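PDB 1ON3: methylmalonyl-CoA carboxyltransferase 12S subunit from Propionibacterium freudenreichii, which catalyses transfer of the carboxyl group of methylmalonyl-CoA to the biotin of the 1.3S subunit, as the hexameric core of transcarboxylase. Local coordinates for residues V328-L342 / I362-L374. Sequence-based numbering, arbitrary orientation.
Sequences VGIVANQPSVMSGCL and IPLVQLVDVPGFL
Gly329 gives its N-H to Pro363 O and takes that of Val365 on its carbonyl, Val365 N lying 2.8 Å from Gly329 O, and so begins the parallel pairing of strands 326-333 and 364-370. Val331 continues the alternation, its N bonded to Val365 O and its O to Leu367 N. On one face, Ile330 and Ala332 neighbour Val365 and Leu367, with Ala332 CB 3.6 Å from Leu367 CB, and Ile330 and Leu367 also pack on Ile296 of helix 293-299; on the other, Val331 lies alongside Gln366, whose amide turns to Thr404 and Tyr395.

Asn333 N still bonds to Leu367 O; its side chain, not its carbonyl, then accepts the next N-H. With CG anti to the carbonyl carbon (chi1 -48°), OD1 accepts Asp369 N at 3.1 Å in a straight bond, the donor tilted 23° from the amide plane, while the amide rests against Val370 CB. An alanine here would remove this acceptor and is likely to leave Asp369 N without its mate just where the strands part. Pro335 CG meets Asp369 OD2, a carboxylate oxygen held by Arg408 and Tyr290. Beyond the type I turn from Gln334 to Val337, a water bridges Ser339 O and Asp369 O, 2.7 Å from each, and Cys341 SG reaches Pro371 CG.

Leu342 rejoins the backbones: its N bonds to Gly372 O, and its O receives Leu374 N at 2.8 Å. Its CB lies 3.6 Å from Phe373 CD2, on a ring that also meets Tyr184 of a neighbouring subunit. Strand 326-333, helix 344-359 and strand 364-370 form a beta-alpha-beta unit of the crotonase-like C-terminal carboxyltransferase domain, the Phe373 side chain lying about 6 Å from a bound methylmalonyl-CoA.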
# COMPACT_ATOMS: atom_id res chain seq x y z
N VAL E 328 26.05 15.79 -4.81
CA VAL E 328 25.08 16.88 -4.93
C VAL E 328 25.11 17.39 -6.37
O VAL E 328 26.10 17.21 -7.09
CB VAL E 328 25.39 18.11 -4.00
CG1 VAL E 328 25.35 17.69 -2.54
CG2 VAL E 328 26.73 18.73 -4.36
N GLY E 329 24.01 18.00 -6.79
CA GLY E 329 23.93 18.58 -8.11
C GLY E 329 23.88 20.09 -7.92
O GLY E 329 23.03 20.60 -7.18
N ILE E 330 24.76 20.82 -8.58
CA ILE E 330 24.81 22.28 -8.44
C ILE E 330 24.27 22.95 -9.70
O ILE E 330 24.65 22.57 -10.80
CB ILE E 330 26.25 22.77 -8.17
CG1 ILE E 330 26.74 22.19 -6.84
CG2 ILE E 330 26.31 24.29 -8.17
CD1 ILE E 330 28.15 22.52 -6.49
N VAL E 331 23.38 23.92 -9.52
CA VAL E 331 22.77 24.68 -10.61
C VAL E 331 23.11 26.13 -10.27
O VAL E 331 22.69 26.64 -9.24
CB VAL E 331 21.23 24.47 -10.63
CG1 VAL E 331 20.61 25.21 -11.83
CG2 VAL E 331 20.92 22.97 -10.72
N ALA E 332 23.86 26.78 -11.15
CA ALA E 332 24.32 28.13 -10.88
C ALA E 332 24.32 29.04 -12.11
O ALA E 332 24.70 28.62 -13.21
CB ALA E 332 25.74 28.04 -10.30
N ASN E 333 23.89 30.28 -11.94
CA ASN E 333 23.89 31.21 -13.07
C ASN E 333 25.33 31.65 -13.33
O ASN E 333 26.14 31.73 -12.40
CB ASN E 333 23.01 32.41 -12.77
CG ASN E 333 21.65 32.01 -12.24
OD1 ASN E 333 21.36 32.17 -11.04
ND2 ASN E 333 20.81 31.48 -13.11
N GLN E 334 25.64 31.96 -14.59
CA GLN E 334 26.99 32.37 -14.98
C GLN E 334 26.99 33.85 -15.44
O GLN E 334 26.82 34.14 -16.62
CB GLN E 334 27.48 31.46 -16.12
CG GLN E 334 28.91 31.71 -16.60
CD GLN E 334 29.93 31.48 -15.51
OE1 GLN E 334 30.06 32.29 -14.58
NE2 GLN E 334 30.66 30.37 -15.60
N PRO E 335 27.22 34.79 -14.51
CA PRO E 335 27.23 36.23 -14.83
C PRO E 335 28.16 36.65 -15.96
O PRO E 335 27.92 37.65 -16.62
CB PRO E 335 27.61 36.87 -13.48
CG PRO E 335 27.03 35.92 -12.49
CD PRO E 335 27.49 34.60 -13.07
N SER E 336 29.21 35.87 -16.18
CA SER E 336 30.17 36.17 -17.24
C SER E 336 29.69 35.83 -18.65
O SER E 336 30.40 36.10 -19.62
CB SER E 336 31.49 35.46 -16.95
OG SER E 336 31.25 34.10 -16.60
N VAL E 337 28.49 35.25 -18.77
CA VAL E 337 27.95 34.91 -20.09
C VAL E 337 26.51 35.41 -20.20
O VAL E 337 25.63 34.98 -19.45
CB VAL E 337 27.96 33.37 -20.34
CG1 VAL E 337 27.33 33.07 -21.68
CG2 VAL E 337 29.38 32.84 -20.30
N MET E 338 26.28 36.34 -21.12
CA MET E 338 24.96 36.92 -21.32
C MET E 338 24.37 37.48 -20.03
O MET E 338 23.16 37.37 -19.80
CB MET E 338 24.01 35.87 -21.90
CG MET E 338 24.33 35.45 -23.33
SD MET E 338 23.13 34.25 -23.94
CE MET E 338 23.86 32.78 -23.32
N SER E 339 25.23 38.07 -19.20
CA SER E 339 24.83 38.66 -17.91
C SER E 339 24.17 37.67 -16.96
O SER E 339 23.51 38.05 -15.98
CB SER E 339 23.87 39.84 -18.13
OG SER E 339 24.50 40.87 -18.89
N GLY E 340 24.36 36.38 -17.22
CA GLY E 340 23.75 35.39 -16.34
C GLY E 340 22.26 35.21 -16.59
O GLY E 340 21.57 34.54 -15.82
N CYS E 341 21.75 35.82 -17.66
CA CYS E 341 20.34 35.68 -18.00
C CYS E 341 19.98 34.23 -18.27
O CYS E 341 20.80 33.47 -18.79
CB CYS E 341 19.99 36.47 -19.27
SG CYS E 341 19.92 38.26 -19.08
N LEU E 342 18.76 33.84 -17.90
CA LEU E 342 18.28 32.49 -18.21
C LEU E 342 17.64 32.65 -19.58
O LEU E 342 17.14 33.74 -19.90
CB LEU E 342 17.23 32.02 -17.18
CG LEU E 342 17.79 31.54 -15.84
CD1 LEU E 342 16.64 31.30 -14.85
CD2 LEU E 342 18.58 30.27 -16.05
N ILE E 362 19.60 12.78 -5.38
CA ILE E 362 20.77 13.65 -5.28
C ILE E 362 20.31 15.07 -4.92
O ILE E 362 19.59 15.71 -5.70
CB ILE E 362 21.51 13.69 -6.64
CG1 ILE E 362 21.98 12.27 -7.00
CG2 ILE E 362 22.68 14.68 -6.61
CD1 ILE E 362 22.65 12.17 -8.35
N PRO E 363 20.70 15.59 -3.73
CA PRO E 363 20.28 16.95 -3.34
C PRO E 363 20.70 17.98 -4.38
O PRO E 363 21.69 17.79 -5.08
CB PRO E 363 21.00 17.18 -2.01
CG PRO E 363 21.11 15.80 -1.44
CD PRO E 363 21.52 14.97 -2.67
N LEU E 364 19.96 19.07 -4.43
CA LEU E 364 20.19 20.15 -5.38
C LEU E 364 20.60 21.44 -4.68
O LEU E 364 19.89 21.94 -3.79
CB LEU E 364 18.91 20.39 -6.19
CG LEU E 364 18.66 19.31 -7.26
CD1 LEU E 364 17.19 19.23 -7.61
CD2 LEU E 364 19.52 19.59 -8.47
N VAL E 365 21.73 21.98 -5.11
CA VAL E 365 22.27 23.21 -4.55
C VAL E 365 22.31 24.28 -5.63
O VAL E 365 22.93 24.10 -6.68
CB VAL E 365 23.71 22.99 -4.00
CG1 VAL E 365 24.29 24.30 -3.48
CG2 VAL E 365 23.68 21.94 -2.89
N GLN E 366 21.63 25.39 -5.37
CA GLN E 366 21.57 26.52 -6.30
C GLN E 366 22.43 27.69 -5.85
O GLN E 366 22.45 28.03 -4.66
CB GLN E 366 20.12 27.03 -6.45
CG GLN E 366 19.14 26.10 -7.17
CD GLN E 366 18.95 24.78 -6.44
OE1 GLN E 366 19.23 23.71 -6.99
NE2 GLN E 366 18.46 24.84 -5.20
N LEU E 367 23.14 28.30 -6.80
CA LEU E 367 23.94 29.50 -6.54
C LEU E 367 23.31 30.53 -7.48
O LEU E 367 23.39 30.41 -8.70
CB LEU E 367 25.41 29.27 -6.89
CG LEU E 367 26.09 28.15 -6.10
CD1 LEU E 367 27.56 28.06 -6.53
CD2 LEU E 367 25.97 28.40 -4.59
N VAL E 368 22.67 31.54 -6.89
CA VAL E 368 21.92 32.53 -7.66
C VAL E 368 22.50 33.93 -7.88
O VAL E 368 22.90 34.61 -6.93
CB VAL E 368 20.50 32.69 -7.05
CG1 VAL E 368 19.65 33.62 -7.93
CG2 VAL E 368 19.82 31.33 -6.92
N ASP E 369 22.50 34.34 -9.14
CA ASP E 369 22.92 35.66 -9.57
C ASP E 369 22.31 35.79 -10.96
O ASP E 369 22.99 35.65 -11.97
CB ASP E 369 24.45 35.78 -9.65
CG ASP E 369 24.90 37.22 -9.78
OD1 ASP E 369 24.02 38.09 -10.01
OD2 ASP E 369 26.12 37.50 -9.67
N VAL E 370 21.01 36.05 -11.00
CA VAL E 370 20.27 36.13 -12.27
C VAL E 370 19.43 37.41 -12.34
O VAL E 370 18.61 37.68 -11.46
CB VAL E 370 19.39 34.84 -12.43
CG1 VAL E 370 18.35 34.76 -11.30
CG2 VAL E 370 18.71 34.82 -13.81
N PRO E 371 19.62 38.20 -13.40
CA PRO E 371 18.88 39.46 -13.57
C PRO E 371 17.53 39.35 -14.26
O PRO E 371 16.78 40.33 -14.34
CB PRO E 371 19.86 40.29 -14.38
CG PRO E 371 20.37 39.27 -15.35
CD PRO E 371 20.60 38.02 -14.48
N GLY E 372 17.22 38.17 -14.78
CA GLY E 372 15.96 37.92 -15.45
C GLY E 372 16.18 36.98 -16.63
O GLY E 372 17.26 36.38 -16.74
N PHE E 373 15.17 36.84 -17.48
CA PHE E 373 15.32 36.01 -18.67
C PHE E 373 15.86 36.92 -19.78
O PHE E 373 15.71 38.14 -19.73
CB PHE E 373 13.99 35.37 -19.08
CG PHE E 373 13.52 34.30 -18.13
CD1 PHE E 373 12.74 34.62 -17.02
CD2 PHE E 373 13.90 32.97 -18.32
CE1 PHE E 373 12.35 33.63 -16.11
CE2 PHE E 373 13.52 31.98 -17.42
CZ PHE E 373 12.74 32.31 -16.31
N LEU E 374 16.51 36.31 -20.75
CA LEU E 374 17.11 37.03 -21.86
C LEU E 374 16.08 37.68 -22.79
O LEU E 374 15.24 37.00 -23.37
CB LEU E 374 17.98 36.07 -22.66
CG LEU E 374 18.67 36.61 -23.91
CD1 LEU E 374 19.77 37.59 -23.49
CD2 LEU E 374 19.26 35.43 -24.70
O HOH W 1 24.15 37.58 -13.42